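Local coordinates for putative capsular polysaccharide biosynthesis protein (Streptococcus pneumoniae serotype 4, PDB 6EWJ) that probably acts as a pyridoxal phosphate-dependent sugar aminotransferase in the biosynthesis of pneumococcal teichoic acid, at residues A[176-188]-A[311-323]. Residues are numbered along the deposited sequence; the frame is centred on the assembly and turned at random.
Sequences DSAHALGSTYKGQ and TETVESSRHLYIT. Unlike the reference sequence in segment 176-188: Thr184 (reference Ile).
His179, a residue of the pyridoxal 5'-phosphate site, takes His319 CD2 over one face of its ring, 3.5 Å from CG of His179 and displaced toward the rim; the ring planes are inclined at 45°. Leu320 CD1 comes in obliquely at CE1 of His179, and ND1 of His319 is hydrogen-bonded to Asn206 OD1. Leu181 O lies 3.3 Å from Ser317 CB. With its OG anti to the carbonyl carbon (chi1 -60°), Ser183 turns the hydroxyl to the 311-323 segment, where it accepts from Ser317 OG at 2.8 Å and from Ser317 N at 2.9 Å; Ser183 OG is also hydrogen-bonded to Gly139 O. From Thr184 on the segments pair as antiparallel strands, 184-185 being the middle strand of a small three-stranded sheet between 188-189 and 314-315, apart from the large seven-stranded sheet of this aminotransferase. Thr184 and Glu315 form a hydrogen-bonded pair, N of each giving to O of the other, and Thr184 OG1 sits 3.3 Å from Glu315 CB. The ring edge of Tyr185 meets Val314 CG2. At the type I' hairpin turn, Lys186 N donates a hydrogen bond to Thr313 O at 2.7 Å, while the Lys186 side chain lies beside that of Thr313, CE against CG2, and its NZ salt-bridges Asp145. A water accepts from Gly187 N, donates to Thr313 O and also binds Thr184 OG1.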
loop_
_atom_site.group_PDB
_atom_site.type_symbol
_atom_site.label_atom_id
_atom_site.label_comp_id
_atom_site.label_asym_id
_atom_site.label_seq_id
_atom_site.Cartn_x
_atom_site.Cartn_y
_atom_site.Cartn_z
ATOM N N ASP A 176 6.932 -14.236 -10.808
ATOM C CA ASP A 176 5.620 -13.989 -10.251
ATOM C C ASP A 176 5.032 -15.264 -9.695
ATOM O O ASP A 176 4.415 -16.052 -10.417
ATOM C CB ASP A 176 4.675 -13.339 -11.261
ATOM C CG ASP A 176 3.303 -13.066 -10.677
ATOM O OD1 ASP A 176 3.018 -13.445 -9.516
ATOM O OD2 ASP A 176 2.456 -12.467 -11.392
ATOM N N SER A 177 5.277 -15.479 -8.393
ATOM C CA SER A 177 4.766 -16.640 -7.632
ATOM C C SER A 177 3.524 -16.339 -6.787
ATOM O O SER A 177 3.313 -16.904 -5.714
ATOM C CB SER A 177 5.869 -17.213 -6.759
ATOM O OG SER A 177 6.779 -17.934 -7.560
ATOM N N ALA A 178 2.668 -15.475 -7.282
ATOM C CA ALA A 178 1.441 -15.210 -6.582
ATOM C C ALA A 178 0.698 -16.543 -6.290
ATOM O O ALA A 178 0.064 -16.664 -5.272
ATOM C CB ALA A 178 0.570 -14.214 -7.364
ATOM N N HIS A 179 0.722 -17.472 -7.242
ATOM C CA HIS A 179 -0.019 -18.693 -7.143
ATOM C C HIS A 179 0.803 -19.842 -6.594
ATOM O O HIS A 179 0.303 -20.957 -6.532
ATOM C CB HIS A 179 -0.523 -19.110 -8.527
ATOM C CG HIS A 179 -1.401 -18.106 -9.204
ATOM N ND1 HIS A 179 -1.845 -18.294 -10.486
ATOM C CD2 HIS A 179 -1.951 -16.937 -8.789
ATOM C CE1 HIS A 179 -2.618 -17.287 -10.849
ATOM N NE2 HIS A 179 -2.705 -16.441 -9.833
ATOM N N ALA A 180 2.046 -19.587 -6.180
ATOM C CA ALA A 180 3.048 -20.661 -6.056
ATOM C C ALA A 180 3.777 -20.758 -4.727
ATOM O O ALA A 180 4.786 -21.467 -4.636
ATOM C CB ALA A 180 4.034 -20.612 -7.213
ATOM N N LEU A 181 3.234 -20.146 -3.664
ATOM C CA LEU A 181 3.848 -20.398 -2.358
ATOM C C LEU A 181 3.731 -21.899 -2.024
ATOM O O LEU A 181 2.606 -22.450 -1.999
ATOM C CB LEU A 181 3.224 -19.594 -1.269
ATOM C CG LEU A 181 3.885 -19.801 0.111
ATOM C CD1 LEU A 181 5.300 -19.211 0.175
ATOM C CD2 LEU A 181 2.964 -19.203 1.161
ATOM N N GLY A 182 4.893 -22.546 -1.799
ATOM C CA GLY A 182 4.952 -23.974 -1.540
ATOM C C GLY A 182 5.104 -24.897 -2.738
ATOM O O GLY A 182 5.180 -26.091 -2.565
ATOM N N SER A 183 5.132 -24.369 -3.955
ATOM C CA SER A 183 5.407 -25.160 -5.135
ATOM C C SER A 183 6.902 -25.496 -5.165
ATOM O O SER A 183 7.704 -24.789 -4.566
ATOM C CB SER A 183 5.026 -24.396 -6.413
ATOM O OG SER A 183 3.635 -24.081 -6.415
ATOM N N THR A 184 7.253 -26.574 -5.854
ATOM C CA THR A 184 8.660 -26.940 -6.083
ATOM C C THR A 184 8.970 -27.259 -7.560
ATOM O O THR A 184 8.106 -27.640 -8.326
ATOM C CB THR A 184 9.082 -28.163 -5.264
ATOM O OG1 THR A 184 8.310 -29.257 -5.719
ATOM C CG2 THR A 184 8.871 -27.934 -3.764
ATOM N N TYR A 185 10.228 -27.017 -7.919
ATOM C CA TYR A 185 10.819 -27.267 -9.227
ATOM C C TYR A 185 12.125 -27.981 -8.962
ATOM O O TYR A 185 13.040 -27.417 -8.361
ATOM C CB TYR A 185 11.117 -25.950 -9.926
ATOM C CG TYR A 185 11.874 -26.054 -11.201
ATOM C CD1 TYR A 185 11.240 -26.448 -12.330
ATOM C CD2 TYR A 185 13.203 -25.674 -11.291
ATOM C CE1 TYR A 185 11.929 -26.598 -13.527
ATOM C CE2 TYR A 185 13.913 -25.798 -12.477
ATOM C CZ TYR A 185 13.257 -26.277 -13.600
ATOM O OH TYR A 185 13.889 -26.370 -14.801
ATOM N N LYS A 186 12.209 -29.234 -9.416
ATOM C CA LYS A 186 13.356 -30.100 -9.190
ATOM C C LYS A 186 13.655 -30.174 -7.706
ATOM O O LYS A 186 14.801 -30.101 -7.297
ATOM C CB LYS A 186 14.550 -29.636 -10.019
ATOM C CG LYS A 186 14.254 -29.781 -11.522
ATOM C CD LYS A 186 15.413 -29.395 -12.414
ATOM C CE LYS A 186 15.077 -29.718 -13.860
ATOM N NZ LYS A 186 16.179 -30.430 -14.498
ATOM N N GLY A 187 12.589 -30.289 -6.904
ATOM C CA GLY A 187 12.719 -30.376 -5.463
ATOM C C GLY A 187 12.998 -29.085 -4.710
ATOM O O GLY A 187 13.091 -29.139 -3.466
ATOM N N GLN A 188 13.158 -27.952 -5.406
ATOM C CA GLN A 188 13.505 -26.701 -4.725
ATOM C C GLN A 188 12.270 -25.806 -4.624
ATOM O O GLN A 188 11.517 -25.708 -5.596
ATOM C CB GLN A 188 14.581 -25.934 -5.462
ATOM C CG GLN A 188 15.810 -26.673 -5.959
ATOM C CD GLN A 188 16.437 -25.928 -7.141
ATOM O OE1 GLN A 188 17.429 -25.239 -6.977
ATOM N NE2 GLN A 188 15.830 -26.055 -8.352
ATOM N N THR A 311 4.433 -32.980 -12.372
ATOM C CA THR A 311 5.229 -33.324 -13.534
ATOM C C THR A 311 6.580 -33.929 -13.075
ATOM O O THR A 311 6.893 -33.978 -11.900
ATOM C CB THR A 311 5.461 -32.130 -14.490
ATOM O OG1 THR A 311 6.416 -31.205 -13.932
ATOM C CG2 THR A 311 4.116 -31.424 -14.836
ATOM N N GLU A 312 7.367 -34.319 -14.050
ATOM C CA GLU A 312 8.740 -34.745 -13.857
ATOM C C GLU A 312 9.573 -33.749 -13.061
ATOM O O GLU A 312 10.360 -34.136 -12.181
ATOM C CB GLU A 312 9.319 -34.952 -15.255
ATOM C CG GLU A 312 10.658 -35.634 -15.342
ATOM C CD GLU A 312 10.916 -36.154 -16.721
ATOM O OE1 GLU A 312 11.608 -35.472 -17.506
ATOM O OE2 GLU A 312 10.418 -37.262 -17.025
ATOM N N THR A 313 9.342 -32.454 -13.327
ATOM C CA THR A 313 10.062 -31.355 -12.645
ATOM C C THR A 313 9.290 -30.589 -11.573
ATOM O O THR A 313 9.916 -29.961 -10.716
ATOM C CB THR A 313 10.607 -30.327 -13.647
ATOM O OG1 THR A 313 9.525 -29.743 -14.387
ATOM C CG2 THR A 313 11.585 -30.970 -14.588
ATOM N N VAL A 314 7.955 -30.615 -11.592
ATOM C CA VAL A 314 7.166 -29.743 -10.746
ATOM C C VAL A 314 6.262 -30.523 -9.807
ATOM O O VAL A 314 5.577 -31.465 -10.234
ATOM C CB VAL A 314 6.279 -28.783 -11.597
ATOM C CG1 VAL A 314 5.273 -27.956 -10.732
ATOM C CG2 VAL A 314 7.175 -27.887 -12.412
ATOM N N GLU A 315 6.237 -30.094 -8.555
ATOM C CA GLU A 315 5.123 -30.369 -7.655
ATOM C C GLU A 315 4.450 -29.019 -7.357
ATOM O O GLU A 315 4.971 -28.180 -6.587
ATOM C CB GLU A 315 5.603 -31.031 -6.357
ATOM C CG GLU A 315 4.541 -31.243 -5.261
ATOM C CD GLU A 315 3.692 -32.479 -5.413
ATOM O OE1 GLU A 315 3.784 -33.193 -6.415
ATOM O OE2 GLU A 315 2.865 -32.734 -4.519
ATOM N N SER A 316 3.274 -28.830 -7.943
ATOM C CA SER A 316 2.522 -27.583 -7.784
ATOM C C SER A 316 1.904 -27.471 -6.416
ATOM O O SER A 316 1.543 -28.469 -5.826
ATOM C CB SER A 316 1.410 -27.497 -8.868
ATOM O OG SER A 316 0.561 -26.361 -8.667
ATOM N N SER A 317 1.799 -26.231 -5.911
ATOM C CA SER A 317 1.008 -25.926 -4.691
ATOM C C SER A 317 -0.493 -26.085 -4.885
ATOM O O SER A 317 -1.231 -26.030 -3.926
ATOM C CB SER A 317 1.319 -24.506 -4.167
ATOM O OG SER A 317 1.130 -23.550 -5.210
ATOM N N ARG A 318 -0.936 -26.240 -6.143
ATOM C CA ARG A 318 -2.312 -26.570 -6.500
ATOM C C ARG A 318 -3.257 -25.451 -6.102
ATOM O O ARG A 318 -4.184 -25.639 -5.280
ATOM C CB ARG A 318 -2.728 -27.914 -5.930
ATOM C CG ARG A 318 -1.900 -29.066 -6.514
ATOM C CD ARG A 318 -2.193 -30.378 -5.838
ATOM N NE ARG A 318 -1.421 -31.481 -6.410
ATOM C CZ ARG A 318 -0.168 -31.824 -6.091
ATOM N NH1 ARG A 318 0.534 -31.105 -5.191
ATOM N NH2 ARG A 318 0.390 -32.870 -6.690
ATOM N N HIS A 319 -2.948 -24.278 -6.636
ATOM C CA HIS A 319 -3.754 -23.045 -6.361
ATOM C C HIS A 319 -5.013 -22.880 -7.232
ATOM O O HIS A 319 -6.088 -22.603 -6.717
ATOM C CB HIS A 319 -2.873 -21.805 -6.518
ATOM C CG HIS A 319 -3.648 -20.546 -6.390
ATOM N ND1 HIS A 319 -4.462 -20.295 -5.309
ATOM C CD2 HIS A 319 -3.869 -19.554 -7.270
ATOM C CE1 HIS A 319 -5.114 -19.172 -5.517
ATOM N NE2 HIS A 319 -4.755 -18.698 -6.691
ATOM N N LEU A 320 -4.879 -23.141 -8.527
ATOM C CA LEU A 320 -6.039 -23.160 -9.451
ATOM C C LEU A 320 -6.166 -24.469 -10.209
ATOM O O LEU A 320 -5.145 -25.034 -10.686
ATOM C CB LEU A 320 -5.889 -22.064 -10.480
ATOM C CG LEU A 320 -5.865 -20.617 -9.915
ATOM C CD1 LEU A 320 -5.498 -19.692 -11.053
ATOM C CD2 LEU A 320 -7.177 -20.221 -9.268
ATOM N N TYR A 321 -7.405 -24.933 -10.362
ATOM C CA TYR A 321 -7.672 -26.037 -11.230
ATOM C C TYR A 321 -8.092 -25.537 -12.615
ATOM O O TYR A 321 -9.277 -25.477 -12.978
ATOM C CB TYR A 321 -8.698 -26.997 -10.640
ATOM C CG TYR A 321 -8.612 -28.363 -11.262
ATOM C CD1 TYR A 321 -7.569 -29.218 -10.928
ATOM C CD2 TYR A 321 -9.540 -28.788 -12.206
ATOM C CE1 TYR A 321 -7.473 -30.472 -11.513
ATOM C CE2 TYR A 321 -9.481 -30.070 -12.785
ATOM C CZ TYR A 321 -8.432 -30.883 -12.448
ATOM O OH TYR A 321 -8.369 -32.107 -13.001
ATOM N N ILE A 322 -7.067 -25.215 -13.377
ATOM C CA ILE A 322 -7.202 -24.768 -14.752
ATOM C C ILE A 322 -7.485 -25.957 -15.680
ATOM O O ILE A 322 -6.763 -26.988 -15.632
ATOM C CB ILE A 322 -5.942 -23.968 -15.173
ATOM C CG1 ILE A 322 -5.897 -22.680 -14.294
ATOM C CG2 ILE A 322 -5.956 -23.729 -16.694
ATOM C CD1 ILE A 322 -4.937 -21.574 -14.675
ATOM N N THR A 323 -8.536 -25.817 -16.499
ATOM C CA THR A 323 -8.901 -26.828 -17.479
ATOM C C THR A 323 -9.089 -26.173 -18.799
ATOM O O THR A 323 -9.391 -24.969 -18.876
ATOM C CB THR A 323 -10.166 -27.664 -17.147
ATOM O OG1 THR A 323 -11.377 -26.948 -17.490
ATOM C CG2 THR A 323 -10.202 -28.113 -15.655
HETATM O O HOH W 1 9.695 -30.341 -7.885
#